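Local coordinates for protein vaginolysin (Gardnerella vaginalis, PDB 5IMY) that probably acts as a secreted cholesterol-dependent cytolysin, a toxin that binds cholesterol in host membranes and lyses cells by forming pores, at residues A[176-181]-A[365-370]; A[261-266]-A[330-335]; A[398-403]-A[432-437]; A[440-445]-A[457-462]. All blocks are in the same frame, centred on the assembly; numbering follows the deposited sequence.

Contact 1: residues A[176-181]-A[365-370]; sequences SMNQLK and SNSDYI
Gln179 lies over one face of the Tyr369 ring, and these two residues supply about half of the buried surface. A CH-pi interaction is made by Gln179 CB, 4.0 Å from the Tyr369 ring centroid and displaced toward the rim. The Gln179 chain bends at its second torsion (chi2 110°), which carries the amide out over the same ring: OE1 is 3.8 Å from Tyr369 CZ, the two planes 32° apart. A hydrogen bond from NE2 to Ser173 O steadies that amide, so a glutamine can be buried against an aromatic face.

Residues 177-181 run roughly antiparallel to residues 365-370. Helix 177-184 follows strand 166-173 in the position of the first transmembrane-hairpin bundle of cholesterol-dependent cytolysins, which in relatives unfolds into membrane strands; the long strand it packs on belongs to the neighbouring sheet.

No hydrogen bond joins the two segments. Ser176 caps the helix, its OG accepting from Gln179 N at 3.2 Å, while the same OG sits 3.5 Å from Tyr369 CB. Small Ser367 lets the helix come close: its OG touches Asn178 CB at 3.7 Å and donates to Asp368 O, approaching from above the carbonyl plane.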
loop_
_atom_site.group_PDB
_atom_site.type_symbol
_atom_site.label_atom_id
_atom_site.label_comp_id
_atom_site.label_asym_id
_atom_site.label_seq_id
_atom_site.Cartn_x
_atom_site.Cartn_y
_atom_site.Cartn_z
ATOM N N SER A 176 17.458 1.836 -15.087
ATOM C CA SER A 176 18.570 2.759 -15.262
ATOM C C SER A 176 19.729 2.003 -15.887
ATOM O O SER A 176 19.892 0.800 -15.670
ATOM C CB SER A 176 19.001 3.387 -13.932
ATOM O OG SER A 176 19.639 2.432 -13.101
ATOM N N MET A 177 20.534 2.722 -16.670
ATOM C CA MET A 177 21.688 2.097 -17.300
ATOM C C MET A 177 22.664 1.539 -16.272
ATOM O O MET A 177 23.453 0.648 -16.603
ATOM C CB MET A 177 22.404 3.102 -18.206
ATOM C CG MET A 177 23.514 2.495 -19.049
ATOM S SD MET A 177 22.931 1.187 -20.146
ATOM C CE MET A 177 21.895 2.122 -21.270
ATOM N N ASN A 178 22.623 2.034 -15.034
ATOM C CA ASN A 178 23.552 1.570 -14.010
ATOM C C ASN A 178 23.100 0.253 -13.384
ATOM O O ASN A 178 23.926 -0.636 -13.154
ATOM C CB ASN A 178 23.725 2.644 -12.936
ATOM C CG ASN A 178 24.980 3.472 -13.138
ATOM O OD1 ASN A 178 25.636 3.392 -14.178
ATOM N ND2 ASN A 178 25.321 4.278 -12.138
ATOM N N GLN A 179 21.804 0.103 -13.094
ATOM C CA GLN A 179 21.336 -1.162 -12.537
ATOM C C GLN A 179 21.398 -2.278 -13.573
ATOM O O GLN A 179 21.641 -3.438 -13.218
ATOM C CB GLN A 179 19.917 -1.014 -11.985
ATOM C CG GLN A 179 18.856 -0.694 -13.026
ATOM C CD GLN A 179 17.905 -1.849 -13.286
ATOM O OE1 GLN A 179 17.735 -2.738 -12.456
ATOM N NE2 GLN A 179 17.277 -1.835 -14.453
ATOM N N LEU A 180 21.195 -1.953 -14.852
ATOM C CA LEU A 180 21.321 -2.963 -15.899
ATOM C C LEU A 180 22.778 -3.355 -16.116
ATOM O O LEU A 180 23.077 -4.525 -16.386
ATOM C CB LEU A 180 20.699 -2.454 -17.200
ATOM C CG LEU A 180 19.184 -2.235 -17.171
ATOM C CD1 LEU A 180 18.703 -1.668 -18.495
ATOM C CD2 LEU A 180 18.446 -3.528 -16.848
ATOM N N LYS A 181 23.700 -2.394 -16.011
ATOM C CA LYS A 181 25.115 -2.742 -16.055
ATOM C C LYS A 181 25.486 -3.676 -14.912
ATOM O O LYS A 181 26.334 -4.558 -15.079
ATOM C CB LYS A 181 25.970 -1.470 -16.024
ATOM C CG LYS A 181 26.120 -0.815 -17.395
ATOM C CD LYS A 181 26.413 0.681 -17.323
ATOM C CE LYS A 181 27.902 0.989 -17.251
ATOM N NZ LYS A 181 28.452 0.873 -15.875
ATOM N N SER A 365 28.388 -7.399 -8.450
ATOM C CA SER A 365 28.077 -6.060 -8.928
ATOM C C SER A 365 26.819 -5.579 -8.230
ATOM O O SER A 365 25.829 -6.314 -8.153
ATOM C CB SER A 365 27.882 -6.043 -10.446
ATOM O OG SER A 365 29.080 -6.408 -11.110
ATOM N N ASN A 366 26.858 -4.352 -7.715
ATOM C CA ASN A 366 25.692 -3.770 -7.075
ATOM C C ASN A 366 25.629 -2.286 -7.393
ATOM O O ASN A 366 26.653 -1.638 -7.628
ATOM C CB ASN A 366 25.706 -3.985 -5.553
ATOM C CG ASN A 366 26.659 -3.051 -4.837
ATOM O OD1 ASN A 366 27.767 -2.791 -5.307
ATOM N ND2 ASN A 366 26.231 -2.539 -3.689
ATOM N N SER A 367 24.410 -1.754 -7.400
ATOM C CA SER A 367 24.188 -0.353 -7.717
ATOM C C SER A 367 22.825 0.062 -7.190
ATOM O O SER A 367 21.858 -0.696 -7.290
ATOM C CB SER A 367 24.262 -0.104 -9.227
ATOM O OG SER A 367 23.826 1.204 -9.539
ATOM N N ASP A 368 22.760 1.262 -6.624
ATOM C CA ASP A 368 21.483 1.838 -6.242
ATOM C C ASP A 368 20.783 2.403 -7.469
ATOM O O ASP A 368 21.421 2.813 -8.443
ATOM C CB ASP A 368 21.671 2.940 -5.197
ATOM C CG ASP A 368 22.060 2.396 -3.835
ATOM O OD1 ASP A 368 21.944 1.169 -3.627
ATOM O OD2 ASP A 368 22.472 3.199 -2.972
ATOM N N TYR A 369 19.456 2.414 -7.416
ATOM C CA TYR A 369 18.660 2.953 -8.507
ATOM C C TYR A 369 17.244 3.177 -8.003
ATOM O O TYR A 369 16.801 2.557 -7.032
ATOM C CB TYR A 369 18.658 2.017 -9.721
ATOM C CG TYR A 369 17.841 0.766 -9.511
ATOM C CD1 TYR A 369 16.579 0.634 -10.070
ATOM C CD2 TYR A 369 18.329 -0.281 -8.741
ATOM C CE1 TYR A 369 15.827 -0.506 -9.877
ATOM C CE2 TYR A 369 17.585 -1.425 -8.540
ATOM C CZ TYR A 369 16.335 -1.534 -9.109
ATOM O OH TYR A 369 15.591 -2.673 -8.911
ATOM N N ILE A 370 16.540 4.074 -8.681
ATOM C CA ILE A 370 15.147 4.375 -8.386
ATOM C C ILE A 370 14.288 3.583 -9.359
ATOM O O ILE A 370 14.393 3.764 -10.576
ATOM C CB ILE A 370 14.873 5.885 -8.493
ATOM C CG1 ILE A 370 15.380 6.601 -7.238
ATOM C CG2 ILE A 370 13.384 6.176 -8.704
ATOM C CD1 ILE A 370 16.485 7.589 -7.505
#

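Contact 2: residues A[261-266]-A[330-335]; sequences YGRSMY and KALIQE
Arg263 reaches from its strand to the backbone of the helix, where its guanidinium meets Leu332 O. The chain is extended from CG to NE, which suits arginine to a gap of 10.4 Å between the axes of strand 263-266 and helix 330-335. NH1 donates to Leu332 O at 2.9 Å, with an N-H...O angle of 138°, and NH2 adds a weak second bond to the same oxygen at 3.3 Å. NH1, tilted 30° from the carbonyl plane, has a weak second partner in Gln216.

The better-packed side is the inner one. Met265 stretches out in an extended chain toward the helix, and its SD rests 4.3 Å from Leu332 CB. Ile333 starts out away from the strand, but its end comes nearer. Ile310 of strand 305-311 touches both Arg263 and Met265. Residues 330-335 run nearly antiparallel to residues 263-266, packed beside the sheet; helix 326-335 comes after strand 305-311, probably in the place of the helix that in related cytolysins follows the fourth strand of the core sheet.

Toward solvent the fit is looser. Glu335 offers only its CG, 4.3 Å from Arg263 NH2, and its OE2 remains 5.0 Å from that nitrogen, too far for a salt bridge. A positive guanidinium beside Leu332 O, in the C-terminal part of the helix, probably meets the negative pole of the helix dipole, adding electrostatic attraction to modest apolar packing.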
loop_
_atom_site.group_PDB
_atom_site.type_symbol
_atom_site.label_atom_id
_atom_site.label_comp_id
_atom_site.label_asym_id
_atom_site.label_seq_id
_atom_site.Cartn_x
_atom_site.Cartn_y
_atom_site.Cartn_z
ATOM N N TYR A 261 29.909 -22.235 -25.979
ATOM C CA TYR A 261 29.719 -21.902 -27.381
ATOM C C TYR A 261 28.255 -22.075 -27.751
ATOM O O TYR A 261 27.599 -23.025 -27.309
ATOM C CB TYR A 261 30.594 -22.778 -28.282
ATOM C CG TYR A 261 32.069 -22.471 -28.180
ATOM C CD1 TYR A 261 32.707 -21.705 -29.145
ATOM C CD2 TYR A 261 32.824 -22.941 -27.113
ATOM C CE1 TYR A 261 34.055 -21.418 -29.056
ATOM C CE2 TYR A 261 34.174 -22.658 -27.013
ATOM C CZ TYR A 261 34.785 -21.897 -27.987
ATOM O OH TYR A 261 36.128 -21.611 -27.894
ATOM N N GLY A 262 27.746 -21.153 -28.561
ATOM C CA GLY A 262 26.380 -21.253 -29.023
ATOM C C GLY A 262 25.819 -19.965 -29.583
ATOM O O GLY A 262 26.417 -19.354 -30.475
ATOM N N ARG A 263 24.667 -19.547 -29.064
ATOM C CA ARG A 263 23.921 -18.426 -29.616
ATOM C C ARG A 263 23.457 -17.534 -28.476
ATOM O O ARG A 263 22.901 -18.025 -27.489
ATOM C CB ARG A 263 22.727 -18.935 -30.431
ATOM C CG ARG A 263 22.191 -17.967 -31.466
ATOM C CD ARG A 263 21.425 -18.725 -32.537
ATOM N NE ARG A 263 20.490 -17.873 -33.266
ATOM C CZ ARG A 263 19.241 -17.624 -32.880
ATOM N NH1 ARG A 263 18.763 -18.155 -31.761
ATOM N NH2 ARG A 263 18.467 -16.838 -33.615
ATOM N N SER A 264 23.690 -16.231 -28.611
ATOM C CA SER A 264 23.372 -15.264 -27.571
ATOM C C SER A 264 22.648 -14.075 -28.182
ATOM O O SER A 264 22.988 -13.631 -29.282
ATOM C CB SER A 264 24.646 -14.788 -26.858
ATOM O OG SER A 264 24.389 -13.658 -26.043
ATOM N N MET A 265 21.649 -13.560 -27.466
ATOM C CA MET A 265 20.917 -12.394 -27.937
ATOM C C MET A 265 20.302 -11.656 -26.756
ATOM O O MET A 265 20.037 -12.241 -25.703
ATOM C CB MET A 265 19.820 -12.781 -28.935
ATOM C CG MET A 265 18.758 -13.712 -28.377
ATOM S SD MET A 265 17.382 -13.924 -29.521
ATOM C CE MET A 265 16.254 -14.849 -28.491
ATOM N N TYR A 266 20.075 -10.360 -26.956
ATOM C CA TYR A 266 19.383 -9.508 -26.001
ATOM C C TYR A 266 18.016 -9.136 -26.557
ATOM O O TYR A 266 17.889 -8.803 -27.739
ATOM C CB TYR A 266 20.191 -8.240 -25.712
ATOM C CG TYR A 266 21.274 -8.427 -24.676
ATOM C CD1 TYR A 266 21.020 -8.187 -23.334
ATOM C CD2 TYR A 266 22.548 -8.840 -25.038
ATOM C CE1 TYR A 266 22.002 -8.354 -22.379
ATOM C CE2 TYR A 266 23.540 -9.009 -24.089
ATOM C CZ TYR A 266 23.260 -8.764 -22.760
ATOM O OH TYR A 266 24.239 -8.930 -21.805
ATOM N N LYS A 330 9.632 -16.341 -30.206
ATOM C CA LYS A 330 9.595 -17.798 -30.192
ATOM C C LYS A 330 10.157 -18.405 -31.471
ATOM O O LYS A 330 10.616 -19.553 -31.448
ATOM C CB LYS A 330 8.161 -18.281 -29.958
ATOM C CG LYS A 330 7.550 -17.741 -28.673
ATOM C CD LYS A 330 6.698 -18.772 -27.951
ATOM C CE LYS A 330 7.548 -19.876 -27.340
ATOM N NZ LYS A 330 6.829 -20.596 -26.252
ATOM N N ALA A 331 10.139 -17.667 -32.583
ATOM C CA ALA A 331 10.801 -18.149 -33.789
ATOM C C ALA A 331 12.317 -18.078 -33.646
ATOM O O ALA A 331 13.025 -19.028 -33.999
ATOM C CB ALA A 331 10.340 -17.341 -35.002
ATOM N N LEU A 332 12.832 -16.962 -33.124
ATOM C CA LEU A 332 14.273 -16.827 -32.933
ATOM C C LEU A 332 14.811 -17.879 -31.973
ATOM O O LEU A 332 15.943 -18.345 -32.137
ATOM C CB LEU A 332 14.605 -15.424 -32.423
ATOM C CG LEU A 332 14.271 -14.270 -33.374
ATOM C CD1 LEU A 332 14.459 -12.932 -32.677
ATOM C CD2 LEU A 332 15.122 -14.339 -34.634
ATOM N N ILE A 333 14.023 -18.263 -30.968
ATOM C CA ILE A 333 14.449 -19.315 -30.048
ATOM C C ILE A 333 14.600 -20.635 -30.790
ATOM O O ILE A 333 15.653 -21.281 -30.742
ATOM C CB ILE A 333 13.452 -19.443 -28.881
ATOM C CG1 ILE A 333 13.296 -18.111 -28.135
ATOM C CG2 ILE A 333 13.886 -20.545 -27.922
ATOM C CD1 ILE A 333 14.597 -17.446 -27.746
ATOM N N GLN A 334 13.546 -21.056 -31.490
ATOM C CA GLN A 334 13.526 -22.372 -32.112
ATOM C C GLN A 334 14.464 -22.480 -33.306
ATOM O O GLN A 334 14.723 -23.598 -33.764
ATOM C CB GLN A 334 12.100 -22.722 -32.540
ATOM C CG GLN A 334 11.740 -24.186 -32.343
ATOM C CD GLN A 334 11.824 -24.615 -30.890
ATOM O OE1 GLN A 334 11.644 -23.803 -29.980
ATOM N NE2 GLN A 334 12.110 -25.891 -30.663
ATOM N N GLU A 335 14.974 -21.361 -33.826
ATOM C CA GLU A 335 15.965 -21.434 -34.894
ATOM C C GLU A 335 17.322 -21.881 -34.365
ATOM O O GLU A 335 18.092 -22.514 -35.096
ATOM C CB GLU A 335 16.078 -20.079 -35.599
ATOM C CG GLU A 335 17.337 -19.897 -36.455
ATOM C CD GLU A 335 17.039 -19.360 -37.841
ATOM O OE1 GLU A 335 16.062 -19.829 -38.465
ATOM O OE2 GLU A 335 17.788 -18.475 -38.312
#

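Contact 3: residues A[398-403]-A[432-437]; sequences WDEYGT and QFKGNV
The C-terminal beta sandwich brings two sheets face to face, and here Trp398 of one meets Phe433 of the other near the point where the chain crosses between them. The pair is T-shaped: the Phe433 edge, led by CE1, points at the face of the indole six-membered ring, with centroids 4.8 Å apart and planes at 82°. After Phe433 a type I turn, Lys434 to Val437, returns the chain to the tryptophan, where the compact branched side chain of Val437 fits against the indole, CB 3.4 Å from Trp398 CD1. The backbone of Val437 contributes as well, its CA making a CA-H...O contact of 3.5 Å with Asp399 O. Beside the indole nitrogen, Trp398 NE1 gives a weak hydrogen bond to Glu400 OE2, while the other carboxylate oxygen, OE1, forms a salt bridge with Arg414. Lys434 NZ stays 4.2 Å from Glu400 OE2, beyond a salt bridge. The indole thus serves both chemistries, its face apolar toward the sandwich interior and its N-H turned to a carboxylate whose charge is probably balanced chiefly by Arg414.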
loop_
_atom_site.group_PDB
_atom_site.type_symbol
_atom_site.label_atom_id
_atom_site.label_comp_id
_atom_site.label_asym_id
_atom_site.label_seq_id
_atom_site.Cartn_x
_atom_site.Cartn_y
_atom_site.Cartn_z
ATOM N N TRP A 398 -20.888 -1.582 -2.208
ATOM C CA TRP A 398 -19.597 -2.014 -2.726
ATOM C C TRP A 398 -18.534 -1.699 -1.684
ATOM O O TRP A 398 -18.763 -0.935 -0.743
ATOM C CB TRP A 398 -19.277 -1.345 -4.067
ATOM C CG TRP A 398 -19.066 0.133 -3.976
ATOM C CD1 TRP A 398 -17.881 0.779 -3.790
ATOM C CD2 TRP A 398 -20.067 1.154 -4.075
ATOM N NE1 TRP A 398 -18.079 2.137 -3.766
ATOM C CE2 TRP A 398 -19.413 2.394 -3.939
ATOM C CE3 TRP A 398 -21.453 1.139 -4.263
ATOM C CZ2 TRP A 398 -20.095 3.607 -3.983
ATOM C CZ3 TRP A 398 -22.129 2.347 -4.307
ATOM C CH2 TRP A 398 -21.449 3.563 -4.169
ATOM N N ASP A 399 -17.361 -2.299 -1.869
ATOM C CA ASP A 399 -16.264 -2.194 -0.918
ATOM C C ASP A 399 -15.126 -1.373 -1.511
ATOM O O ASP A 399 -14.837 -1.468 -2.709
ATOM C CB ASP A 399 -15.752 -3.582 -0.525
ATOM C CG ASP A 399 -16.772 -4.376 0.266
ATOM O OD1 ASP A 399 -17.465 -3.777 1.115
ATOM O OD2 ASP A 399 -16.887 -5.598 0.035
ATOM N N GLU A 400 -14.488 -0.570 -0.665
ATOM C CA GLU A 400 -13.327 0.231 -1.046
ATOM C C GLU A 400 -12.143 -0.235 -0.206
ATOM O O GLU A 400 -12.054 0.079 0.986
ATOM C CB GLU A 400 -13.604 1.722 -0.849
ATOM C CG GLU A 400 -14.200 2.396 -2.077
ATOM C CD GLU A 400 -14.889 3.708 -1.754
ATOM O OE1 GLU A 400 -14.606 4.286 -0.684
ATOM O OE2 GLU A 400 -15.716 4.159 -2.574
ATOM N N TYR A 401 -11.241 -0.992 -0.824
ATOM C CA TYR A 401 -10.040 -1.435 -0.140
ATOM C C TYR A 401 -8.987 -0.333 -0.150
ATOM O O TYR A 401 -8.990 0.566 -0.996
ATOM C CB TYR A 401 -9.466 -2.695 -0.791
ATOM C CG TYR A 401 -10.276 -3.955 -0.567
ATOM C CD1 TYR A 401 -11.497 -3.919 0.095
ATOM C CD2 TYR A 401 -9.808 -5.185 -1.010
ATOM C CE1 TYR A 401 -12.231 -5.071 0.299
ATOM C CE2 TYR A 401 -10.536 -6.342 -0.811
ATOM C CZ TYR A 401 -11.747 -6.280 -0.155
ATOM O OH TYR A 401 -12.476 -7.428 0.048
ATOM N N GLY A 402 -8.077 -0.416 0.810
ATOM C CA GLY A 402 -7.006 0.552 0.907
ATOM C C GLY A 402 -5.961 0.093 1.894
ATOM O O GLY A 402 -6.229 -0.726 2.781
ATOM N N THR A 403 -4.759 0.627 1.720
ATOM C CA THR A 403 -3.656 0.412 2.641
ATOM C C THR A 403 -3.225 1.754 3.205
ATOM O O THR A 403 -3.126 2.743 2.471
ATOM C CB THR A 403 -2.465 -0.262 1.954
ATOM O OG1 THR A 403 -2.200 0.387 0.704
ATOM C CG2 THR A 403 -2.745 -1.738 1.719
ATOM N N GLN A 432 -21.524 6.280 -11.665
ATOM C CA GLN A 432 -20.098 6.149 -11.931
ATOM C C GLN A 432 -19.407 5.455 -10.766
ATOM O O GLN A 432 -19.720 5.711 -9.599
ATOM C CB GLN A 432 -19.451 7.515 -12.166
ATOM C CG GLN A 432 -19.157 7.808 -13.621
ATOM C CD GLN A 432 -18.203 8.970 -13.804
ATOM O OE1 GLN A 432 -17.322 9.202 -12.976
ATOM N NE2 GLN A 432 -18.374 9.708 -14.896
ATOM N N PHE A 433 -18.460 4.576 -11.090
ATOM C CA PHE A 433 -17.712 3.827 -10.091
ATOM C C PHE A 433 -16.225 3.930 -10.382
ATOM O O PHE A 433 -15.797 3.715 -11.521
ATOM C CB PHE A 433 -18.131 2.354 -10.072
ATOM C CG PHE A 433 -19.486 2.118 -9.486
ATOM C CD1 PHE A 433 -19.694 2.249 -8.124
ATOM C CD2 PHE A 433 -20.554 1.761 -10.291
ATOM C CE1 PHE A 433 -20.941 2.033 -7.577
ATOM C CE2 PHE A 433 -21.805 1.541 -9.748
ATOM C CZ PHE A 433 -21.999 1.677 -8.388
ATOM N N LYS A 434 -15.446 4.257 -9.356
ATOM C CA LYS A 434 -14.001 4.120 -9.453
ATOM C C LYS A 434 -13.653 2.688 -9.838
ATOM O O LYS A 434 -14.296 1.735 -9.391
ATOM C CB LYS A 434 -13.341 4.487 -8.124
ATOM C CG LYS A 434 -13.512 5.944 -7.726
ATOM C CD LYS A 434 -13.564 6.103 -6.214
ATOM C CE LYS A 434 -13.837 7.545 -5.818
ATOM N NZ LYS A 434 -14.654 7.639 -4.577
ATOM N N GLY A 435 -12.632 2.538 -10.680
ATOM C CA GLY A 435 -12.249 1.219 -11.149
ATOM C C GLY A 435 -11.732 0.294 -10.065
ATOM O O GLY A 435 -11.567 -0.904 -10.326
ATOM N N ASN A 436 -11.483 0.810 -8.860
ATOM C CA ASN A 436 -10.918 0.012 -7.779
ATOM C C ASN A 436 -11.962 -0.527 -6.810
ATOM O O ASN A 436 -11.604 -1.301 -5.915
ATOM C CB ASN A 436 -9.882 0.834 -7.000
ATOM C CG ASN A 436 -10.421 2.174 -6.536
ATOM O OD1 ASN A 436 -11.628 2.346 -6.362
ATOM N ND2 ASN A 436 -9.525 3.134 -6.337
ATOM N N VAL A 437 -13.236 -0.151 -6.955
ATOM C CA VAL A 437 -14.253 -0.680 -6.059
ATOM C C VAL A 437 -14.371 -2.185 -6.276
ATOM O O VAL A 437 -14.139 -2.700 -7.377
ATOM C CB VAL A 437 -15.616 0.010 -6.259
ATOM C CG1 VAL A 437 -15.474 1.526 -6.215
ATOM C CG2 VAL A 437 -16.259 -0.423 -7.557
#

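Contact 4: residues A[440-445]-A[457-462]; sequences LRIKLV and TVYDRS
Ile442 and Arg461 form an antiparallel hydrogen-bonded pair with two nearly straight bonds: Ile442 N to Arg461 O at 3.0 Å and Arg461 N to Ile442 O at 3.1 Å. Further along, the pairing frays. Leu444 N divides its hydrogen between Tyr459 O and Val458 O, both weak. A water accepts from Lys443 NZ at 2.9 Å and is weakly bonded to Thr457 OG1.

In the four-stranded sheet of the beta sandwich, 460-464 is an outermost strand within this chain and 440-443 its inner neighbour. The eleven residues between 440-445 and 457-462 correspond to the tryptophan-rich undecapeptide of the cytolysins, which in relatives lies at the membrane-binding tip.

On one face Lys443 and Asp460 run obliquely past each other. Lysine suits the place by its aliphatic length, with CD 3.4 Å from Asp460 OD2, while its ammonium turns to Tyr395 in a cation-pi contact. Ser462 CB sits over the centre of the Arg441 guanidinium, 3.5 Å from CZ. On the opposite face Ile442 CG2 meets Tyr459 CE2 at 3.6 Å; with CG anti to the backbone N (chi1 -177°), the ring is brought alongside the isoleucine, Ile442 CB at its edge, and its OH bonds to Glu485. Beyond the strand ends, Leu444 and Val458 lie side by side, CD2 to CB 4.1 Å.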
loop_
_atom_site.group_PDB
_atom_site.type_symbol
_atom_site.label_atom_id
_atom_site.label_comp_id
_atom_site.label_asym_id
_atom_site.label_seq_id
_atom_site.Cartn_x
_atom_site.Cartn_y
_atom_site.Cartn_z
ATOM N N LEU A 440 -19.261 -5.415 -5.869
ATOM C CA LEU A 440 -20.461 -4.642 -6.156
ATOM C C LEU A 440 -21.709 -5.479 -5.890
ATOM O O LEU A 440 -21.763 -6.665 -6.226
ATOM C CB LEU A 440 -20.441 -4.161 -7.609
ATOM C CG LEU A 440 -21.515 -3.156 -8.034
ATOM C CD1 LEU A 440 -21.268 -1.786 -7.417
ATOM C CD2 LEU A 440 -21.568 -3.054 -9.550
ATOM N N ARG A 441 -22.714 -4.852 -5.281
ATOM C CA ARG A 441 -23.960 -5.513 -4.912
ATOM C C ARG A 441 -25.132 -4.722 -5.472
ATOM O O ARG A 441 -25.081 -3.491 -5.530
ATOM C CB ARG A 441 -24.087 -5.629 -3.391
ATOM C CG ARG A 441 -24.232 -7.048 -2.883
ATOM C CD ARG A 441 -24.069 -7.110 -1.373
ATOM N NE ARG A 441 -23.262 -8.259 -0.970
ATOM C CZ ARG A 441 -23.745 -9.473 -0.725
ATOM N NH1 ARG A 441 -25.044 -9.718 -0.835
ATOM N NH2 ARG A 441 -22.922 -10.449 -0.366
ATOM N N ILE A 442 -26.183 -5.425 -5.895
ATOM C CA ILE A 442 -27.361 -4.778 -6.477
ATOM C C ILE A 442 -28.600 -5.594 -6.129
ATOM O O ILE A 442 -28.637 -6.809 -6.347
ATOM C CB ILE A 442 -27.238 -4.617 -8.007
ATOM C CG1 ILE A 442 -25.989 -3.806 -8.374
ATOM C CG2 ILE A 442 -28.484 -3.931 -8.565
ATOM C CD1 ILE A 442 -25.707 -3.729 -9.860
ATOM N N LYS A 443 -29.619 -4.918 -5.594
ATOM C CA LYS A 443 -30.912 -5.523 -5.293
ATOM C C LYS A 443 -32.004 -4.518 -5.638
ATOM O O LYS A 443 -31.826 -3.314 -5.430
ATOM C CB LYS A 443 -31.000 -5.934 -3.813
ATOM C CG LYS A 443 -32.120 -6.916 -3.491
ATOM C CD LYS A 443 -32.022 -7.427 -2.056
ATOM C CE LYS A 443 -32.896 -6.623 -1.105
ATOM N NZ LYS A 443 -32.555 -6.871 0.326
ATOM N N LEU A 444 -33.132 -5.009 -6.164
ATOM C CA LEU A 444 -34.173 -4.138 -6.707
ATOM C C LEU A 444 -35.444 -4.125 -5.864
ATOM O O LEU A 444 -35.816 -3.070 -5.351
ATOM C CB LEU A 444 -34.493 -4.552 -8.153
ATOM C CG LEU A 444 -35.624 -3.812 -8.871
ATOM C CD1 LEU A 444 -35.529 -2.321 -8.667
ATOM C CD2 LEU A 444 -35.607 -4.122 -10.355
ATOM N N VAL A 445 -36.132 -5.259 -5.728
ATOM C CA VAL A 445 -37.386 -5.383 -4.977
ATOM C C VAL A 445 -38.447 -4.397 -5.466
ATOM O O VAL A 445 -38.136 -3.273 -5.874
ATOM C CB VAL A 445 -37.157 -5.242 -3.451
ATOM C CG1 VAL A 445 -35.903 -5.996 -3.014
ATOM C CG2 VAL A 445 -37.115 -3.779 -2.964
ATOM N N THR A 457 -38.765 -9.376 -4.162
ATOM C CA THR A 457 -37.411 -9.216 -4.679
ATOM C C THR A 457 -37.365 -9.544 -6.165
ATOM O O THR A 457 -37.656 -10.674 -6.572
ATOM C CB THR A 457 -36.435 -10.105 -3.911
ATOM O OG1 THR A 457 -36.421 -9.724 -2.531
ATOM C CG2 THR A 457 -35.022 -9.973 -4.483
ATOM N N VAL A 458 -36.992 -8.554 -6.969
ATOM C CA VAL A 458 -36.582 -8.749 -8.354
ATOM C C VAL A 458 -35.071 -8.571 -8.400
ATOM O O VAL A 458 -34.539 -7.629 -7.804
ATOM C CB VAL A 458 -37.280 -7.757 -9.302
ATOM C CG1 VAL A 458 -37.119 -8.198 -10.753
ATOM C CG2 VAL A 458 -38.754 -7.597 -8.941
ATOM N N TYR A 459 -34.379 -9.488 -9.071
ATOM C CA TYR A 459 -32.948 -9.333 -9.314
ATOM C C TYR A 459 -32.155 -9.065 -8.039
ATOM O O TYR A 459 -32.105 -7.928 -7.559
ATOM C CB TYR A 459 -32.716 -8.193 -10.310
ATOM C CG TYR A 459 -31.268 -7.997 -10.688
ATOM C CD1 TYR A 459 -30.740 -8.601 -11.820
ATOM C CD2 TYR A 459 -30.428 -7.207 -9.914
ATOM C CE1 TYR A 459 -29.418 -8.425 -12.170
ATOM C CE2 TYR A 459 -29.105 -7.028 -10.253
ATOM C CZ TYR A 459 -28.605 -7.637 -11.382
ATOM O OH TYR A 459 -27.286 -7.453 -11.719
ATOM N N ASP A 460 -31.514 -10.097 -7.492
ATOM C CA ASP A 460 -30.604 -9.951 -6.357
ATOM C C ASP A 460 -29.284 -10.609 -6.734
ATOM O O ASP A 460 -29.218 -11.835 -6.869
ATOM C CB ASP A 460 -31.186 -10.579 -5.091
ATOM C CG ASP A 460 -30.371 -10.258 -3.851
ATOM O OD1 ASP A 460 -29.258 -9.710 -3.991
ATOM O OD2 ASP A 460 -30.843 -10.560 -2.734
ATOM N N ARG A 461 -28.238 -9.803 -6.902
ATOM C CA ARG A 461 -26.939 -10.306 -7.328
ATOM C C ARG A 461 -25.831 -9.616 -6.547
ATOM O O ARG A 461 -25.938 -8.441 -6.185
ATOM C CB ARG A 461 -26.729 -10.106 -8.835
ATOM C CG ARG A 461 -26.837 -11.401 -9.625
ATOM C CD ARG A 461 -27.230 -11.170 -11.075
ATOM N NE ARG A 461 -26.076 -10.980 -11.948
ATOM C CZ ARG A 461 -25.294 -11.965 -12.380
ATOM N NH1 ARG A 461 -25.528 -13.218 -12.009
ATOM N NH2 ARG A 461 -24.270 -11.697 -13.178
ATOM N N SER A 462 -24.759 -10.367 -6.298
ATOM C CA SER A 462 -23.645 -9.906 -5.483
ATOM C C SER A 462 -22.338 -10.354 -6.121
ATOM O O SER A 462 -22.325 -11.110 -7.098
ATOM C CB SER A 462 -23.741 -10.445 -4.052
ATOM O OG SER A 462 -23.692 -11.860 -4.044
HETATM O O HOH W 1 -34.027 -9.312 -0.041
#

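In the fold
Contacts 3 and 4 share the C-terminal beta sandwich, their centres about 19 Å apart, and meet directly where Phe433 CZ touches Leu440 CD1 at 3.7 Å. Strands 395-403 and 440-443 are neighbours in one sheet, so contacts 3 and 4 are joined through it. Contact 2 is nested within the chain loop closed by contact 1; their centres lie about 26 Å apart and their nearest atoms about 7 Å. Strand 363-389 runs on from contact 1 into the sheet that contact 3 reaches; the centres of contacts 1 and 3 are about 36 Å apart. Contact 4 lies beside the probable membrane-binding loop, and the centres of contacts 1 and 4 are about 53 Å apart, consistent with a toxin that recognises membrane and rearranges to form a pore at separate places.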